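Local coordinates for protein CghA (Chaetomium globosum, PDB 6KBC) that is a beta-rich fungal protein of the Diels-Alderase family, with two calycin-like parts and a ligand pocket, at residues 83-88 with 212-217; 152-157 with 194-199. All coordinates share one frame; numbering follows the deposited sequence.

Contact 1. Residues 83-88 with 212-217; sequences AAWSDG and KRMVLG
The indole of Trp85 lies between the side chains of Lys212 and Met214. Lys212 CE sits over the five-membered ring of Trp85, 3.5 Å from its centroid and 8° off the normal, a CH-pi contact. Met214 CE approaches the opposite face, 3.7 Å from the centroid of the six-membered ring of Trp85. Its sulfur lies further off above the same face, a Met-aromatic contact. Met214 reaches there with CG anti to the backbone N (chi1 -176°) and a bend only at the last torsion. Met214 CE also touches Ala83 CB at 3.9 Å.

One polar contact sits at the ring edge, the other beyond the face that Lys212 covers. Trp85 NE1 donates to Arg213 O at 2.8 Å, nearly straight and close to the indole plane. The N-H comes in above the carbonyl plane of Arg213. This bond should fix the ring's rotation. Lys212 runs extended past the ring and turns at chi4 (86°). Its NZ then meets Asp87 OD2 at 2.7 Å, a salt bridge to the syn lone pair. Lys212 NZ is also placed for a cation-pi contact, 4.9 Å from the centroid of the Trp85 five-membered ring.

Asp87 belongs to the type I turn from Trp85 to Gly88, leading toward strand 90-96. Strand segments 83-85 and 212-216 cross almost at right angles, consistent with the orthogonal strand packing of a calycin-like beta barrel.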
loop_
_atom_site.group_PDB
_atom_site.type_symbol
_atom_site.label_atom_id
_atom_site.label_comp_id
_atom_site.label_asym_id
_atom_site.label_seq_id
_atom_site.Cartn_x
_atom_site.Cartn_y
_atom_site.Cartn_z
ATOM N N ALA A 83 7.617 9.231 6.245
ATOM C CA ALA A 83 7.682 10.481 5.506
ATOM C C ALA A 83 9.105 10.685 5.016
ATOM O O ALA A 83 10.060 10.329 5.715
ATOM C CB ALA A 83 7.245 11.670 6.382
ATOM N N ALA A 84 9.240 11.247 3.816
ATOM C CA ALA A 84 10.542 11.481 3.211
ATOM C C ALA A 84 10.558 12.857 2.563
ATOM O O ALA A 84 9.555 13.292 1.992
ATOM C CB ALA A 84 10.880 10.410 2.163
ATOM N N TRP A 85 11.704 13.530 2.645
ATOM C CA TRP A 85 11.928 14.812 1.987
ATOM C C TRP A 85 13.126 14.681 1.059
ATOM O O TRP A 85 14.080 13.969 1.367
ATOM C CB TRP A 85 12.235 15.935 2.989
ATOM C CG TRP A 85 11.113 16.393 3.866
ATOM C CD1 TRP A 85 10.400 17.563 3.746
ATOM C CD2 TRP A 85 10.586 15.719 5.020
ATOM N NE1 TRP A 85 9.463 17.644 4.746
ATOM C CE2 TRP A 85 9.565 16.536 5.550
ATOM C CE3 TRP A 85 10.879 14.506 5.655
ATOM C CZ2 TRP A 85 8.832 16.175 6.678
ATOM C CZ3 TRP A 85 10.151 14.146 6.773
ATOM C CH2 TRP A 85 9.133 14.979 7.276
ATOM N N SER A 86 13.093 15.421 -0.051
ATOM C CA SER A 86 14.179 15.344 -1.027
ATOM C C SER A 86 15.530 15.707 -0.420
ATOM O O SER A 86 16.566 15.299 -0.952
ATOM C CB SER A 86 13.889 16.264 -2.218
ATOM O OG SER A 86 13.674 17.596 -1.784
ATOM N N ASP A 87 15.552 16.472 0.676
ATOM C CA ASP A 87 16.832 16.838 1.275
ATOM C C ASP A 87 17.467 15.708 2.077
ATOM O O ASP A 87 18.541 15.912 2.654
ATOM C CB ASP A 87 16.689 18.091 2.151
ATOM C CG ASP A 87 15.916 17.849 3.452
ATOM O OD1 ASP A 87 15.467 16.719 3.735
ATOM O OD2 ASP A 87 15.754 18.826 4.216
ATOM N N GLY A 88 16.842 14.525 2.116
ATOM C CA GLY A 88 17.373 13.382 2.826
ATOM C C GLY A 88 16.658 13.070 4.122
ATOM O O GLY A 88 16.786 11.953 4.632
ATOM N N LYS A 212 9.531 20.224 11.249
ATOM C CA LYS A 212 9.737 20.223 9.812
ATOM C C LYS A 212 8.380 20.118 9.147
ATOM O O LYS A 212 7.515 19.369 9.606
ATOM C CB LYS A 212 10.650 19.066 9.356
ATOM C CG LYS A 212 11.242 19.259 7.954
ATOM C CD LYS A 212 12.189 18.118 7.590
ATOM C CE LYS A 212 12.877 18.327 6.245
ATOM N NZ LYS A 212 14.136 19.143 6.324
ATOM N N ARG A 213 8.201 20.871 8.072
ATOM C CA ARG A 213 6.932 20.918 7.369
ATOM C C ARG A 213 6.994 20.073 6.107
ATOM O O ARG A 213 8.040 19.950 5.464
ATOM C CB ARG A 213 6.567 22.354 6.990
ATOM C CG ARG A 213 6.409 23.301 8.179
ATOM C CD ARG A 213 5.007 23.272 8.764
ATOM N NE ARG A 213 4.124 24.217 8.087
ATOM C CZ ARG A 213 3.105 23.856 7.310
ATOM N NH1 ARG A 213 2.827 22.566 7.131
ATOM N NH2 ARG A 213 2.345 24.778 6.728
ATOM N N MET A 214 5.855 19.491 5.754
ATOM C CA MET A 214 5.659 18.917 4.433
ATOM C C MET A 214 4.366 19.476 3.877
ATOM O O MET A 214 3.291 19.214 4.426
ATOM C CB MET A 214 5.602 17.390 4.476
ATOM C CG MET A 214 5.505 16.788 3.092
ATOM S SD MET A 214 5.439 14.985 3.196
ATOM C CE MET A 214 7.088 14.630 3.824
ATOM N N VAL A 215 4.469 20.236 2.792
ATOM C CA VAL A 215 3.329 20.927 2.215
ATOM C C VAL A 215 3.275 20.573 0.744
ATOM O O VAL A 215 4.230 20.835 0.003
ATOM C CB VAL A 215 3.416 22.455 2.378
ATOM C CG1 VAL A 215 2.275 23.122 1.608
ATOM C CG2 VAL A 215 3.404 22.853 3.827
ATOM N N LEU A 216 2.165 19.989 0.319
ATOM C CA LEU A 216 1.914 19.740 -1.093
ATOM C C LEU A 216 0.523 20.279 -1.369
ATOM O O LEU A 216 -0.459 19.752 -0.839
ATOM C CB LEU A 216 2.018 18.251 -1.427
ATOM C CG LEU A 216 3.391 17.644 -1.155
ATOM C CD1 LEU A 216 3.328 16.122 -1.252
ATOM C CD2 LEU A 216 4.439 18.237 -2.118
ATOM N N GLY A 217 0.448 21.345 -2.161
ATOM C CA GLY A 217 -0.803 22.021 -2.405
ATOM C C GLY A 217 -1.602 21.362 -3.502
ATOM O O GLY A 217 -1.117 20.498 -4.260
#

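Contact 2. Residues 152-157 with 194-199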
loop_
_atom_site.group_PDB
_atom_site.type_symbol
_atom_site.label_atom_id
_atom_site.label_comp_id
_atom_site.label_asym_id
_atom_site.label_seq_id
_atom_site.Cartn_x
_atom_site.Cartn_y
_atom_site.Cartn_z
ATOM N N GLY A 152 3.895 16.977 19.600
ATOM C CA GLY A 152 5.249 16.517 19.820
ATOM C C GLY A 152 5.723 15.443 18.863
ATOM O O GLY A 152 6.860 14.971 19.005
ATOM N N ARG A 153 4.894 15.043 17.895
ATOM C CA ARG A 153 5.269 14.043 16.898
ATOM C C ARG A 153 4.815 14.468 15.505
ATOM O O ARG A 153 5.648 14.794 14.653
ATOM C CB ARG A 153 4.678 12.682 17.266
ATOM C CG ARG A 153 5.328 12.041 18.488
ATOM C CD ARG A 153 4.315 11.234 19.281
ATOM N NE ARG A 153 3.366 12.108 19.968
ATOM C CZ ARG A 153 2.222 11.695 20.503
ATOM N NH1 ARG A 153 1.872 10.418 20.425
ATOM N NH2 ARG A 153 1.421 12.564 21.103
ATOM N N ILE A 154 3.504 14.487 15.261
ATOM C CA ILE A 154 2.982 14.827 13.939
ATOM C C ILE A 154 1.611 15.474 14.082
ATOM O O ILE A 154 0.754 14.990 14.830
ATOM C CB ILE A 154 2.911 13.591 13.011
ATOM C CG1 ILE A 154 2.377 13.985 11.629
ATOM C CG2 ILE A 154 2.059 12.492 13.624
ATOM C CD1 ILE A 154 2.372 12.846 10.620
ATOM N N THR A 155 1.398 16.566 13.351
ATOM C CA THR A 155 0.093 17.204 13.260
ATOM C C THR A 155 -0.147 17.659 11.832
ATOM O O THR A 155 0.777 18.083 11.131
ATOM C CB THR A 155 -0.034 18.424 14.190
ATOM O OG1 THR A 155 0.898 19.430 13.777
ATOM C CG2 THR A 155 0.234 18.045 15.633
ATOM N N GLY A 156 -1.397 17.601 11.416
ATOM C CA GLY A 156 -1.736 18.121 10.119
ATOM C C GLY A 156 -2.626 17.166 9.387
ATOM O O GLY A 156 -3.209 16.247 9.969
ATOM N N SER A 157 -2.732 17.367 8.078
ATOM C CA SER A 157 -3.697 16.612 7.306
ATOM C C SER A 157 -3.130 16.194 5.955
ATOM O O SER A 157 -2.163 16.760 5.434
ATOM C CB SER A 157 -4.986 17.414 7.077
ATOM O OG SER A 157 -4.697 18.560 6.317
ATOM N N VAL A 194 -1.011 17.681 1.097
ATOM C CA VAL A 194 -0.411 17.416 2.388
ATOM C C VAL A 194 -0.135 18.750 3.064
ATOM O O VAL A 194 0.338 19.694 2.426
ATOM C CB VAL A 194 0.878 16.592 2.223
ATOM C CG1 VAL A 194 1.620 16.532 3.508
ATOM C CG2 VAL A 194 0.533 15.184 1.721
ATOM N N ASP A 195 -0.419 18.825 4.356
ATOM C CA ASP A 195 -0.042 20.010 5.118
ATOM C C ASP A 195 0.252 19.498 6.526
ATOM O O ASP A 195 -0.637 19.397 7.374
ATOM C CB ASP A 195 -1.134 21.074 5.074
ATOM C CG ASP A 195 -0.778 22.323 5.865
ATOM O OD1 ASP A 195 0.362 22.411 6.369
ATOM O OD2 ASP A 195 -1.619 23.248 5.915
ATOM N N LEU A 196 1.504 19.121 6.742
ATOM C CA LEU A 196 1.876 18.338 7.901
ATOM C C LEU A 196 3.048 19.003 8.596
ATOM O O LEU A 196 3.886 19.642 7.953
ATOM C CB LEU A 196 2.270 16.891 7.500
ATOM C CG LEU A 196 1.148 15.942 7.079
ATOM C CD1 LEU A 196 1.772 14.720 6.419
ATOM C CD2 LEU A 196 0.325 15.518 8.274
ATOM N N THR A 197 3.110 18.818 9.912
ATOM C CA THR A 197 4.235 19.284 10.707
ATOM C C THR A 197 4.769 18.111 11.505
ATOM O O THR A 197 4.012 17.456 12.230
ATOM C CB THR A 197 3.834 20.438 11.635
ATOM O OG1 THR A 197 3.267 21.484 10.847
ATOM C CG2 THR A 197 5.046 20.975 12.379
ATOM N N PHE A 198 6.064 17.840 11.345
ATOM C CA PHE A 198 6.744 16.734 12.002
ATOM C C PHE A 198 7.746 17.288 13.000
ATOM O O PHE A 198 8.460 18.254 12.707
ATOM C CB PHE A 198 7.509 15.858 11.003
ATOM C CG PHE A 198 6.652 15.230 9.941
ATOM C CD1 PHE A 198 6.232 15.965 8.847
ATOM C CD2 PHE A 198 6.320 13.882 10.005
ATOM C CE1 PHE A 198 5.468 15.382 7.852
ATOM C CE2 PHE A 198 5.555 13.298 9.018
ATOM C CZ PHE A 198 5.126 14.052 7.942
ATOM N N HIS A 199 7.824 16.662 14.162
ATOM C CA HIS A 199 8.813 17.036 15.160
ATOM C C HIS A 199 10.016 16.115 15.000
ATOM O O HIS A 199 9.884 14.892 15.102
ATOM C CB HIS A 199 8.199 16.997 16.561
ATOM C CG HIS A 199 7.029 17.934 16.713
ATOM N ND1 HIS A 199 5.805 17.709 16.113
ATOM C CD2 HIS A 199 6.909 19.115 17.368
ATOM C CE1 HIS A 199 4.981 18.700 16.401
ATOM N NE2 HIS A 199 5.625 19.565 17.164
HETATM O O HOH W 1 0.565 21.211 9.933
#
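Ile154 and Phe198 form a non-hydrogen-bonded antiparallel pair, and their side chains run side by side into the buried face. Ile154 CD1 touches Phe198 CE2 at 3.6 Å, while CG1 stands over the ring nearer its rim. Fully extended torsions carry Ile154 CD1 toward Leu196 CD2, 4.1 Å away. Leu196 CD2 in turn packs on the backbone of Gly156 and Ser157. Gly156 brings the strands closest. Its CA is 4.2 Å from Leu196 CA. Gly156 CA also lies 3.2 Å from Asp195 O, a CA-H...O contact.

The backbones are tied by paired bonds between Thr155 and Thr197 and between Ser157 and Asp195. The shortest runs from Thr197 N to Thr155 O, 2.7 Å.

The other face, with Thr155, Thr197, Ser157 and Asp195, is looser and more polar. Thr155 OG1 comes no nearer Thr197 than CB, 3.8 Å away. A water binds Thr197 OG1 and makes weak bonds to Thr155 O and Asp195 O. Asp195 turns to Arg213 for its salt bridge.

Just before strand 154-162, Arg153 O accepts His199 N at 2.9 Å and, weakly, His199 ND1. Gly152 CA lies over the His199 imidazole, 3.8 Å from its centroid, a CH-pi contact. Arg153 and Ile154 form a classic beta bulge opposite Ala150, and Arg153 reaches on to Arg130 and Thr131.

Strand 154-162 thus lies between strands 143-150 and 181-200. Phe62 of strand 60-69, Trp91 of strand 90-96 and Phe148 pack against the apolar face.

How the contacts relate
From the N terminus, the chain first passes 83-88 at the end of strand 77-85. It then reaches 152-157 and returns in strand 181-200, where 194-199 closes contact 2. Strand 210-216 follows, and 212-217 closes the longer loop of contact 1. Contact 2 therefore nests within contact 1, without crossing it. The two centres are 10 Å apart. Strands 181-200 and 210-216 are sheet neighbours, joined by a probable backbone bond from Lys212 N to Phe198 O (2.7 Å). Packing of Arg213 CD on Thr197 OG1, 3.3 Å apart, adds to it. Phe198 also meets Trp85 edge-to-face. Together, contacts 1 and 2 tie strand 77-85 to strands 154-162, 181-200 and 210-216 in the N-terminal family region.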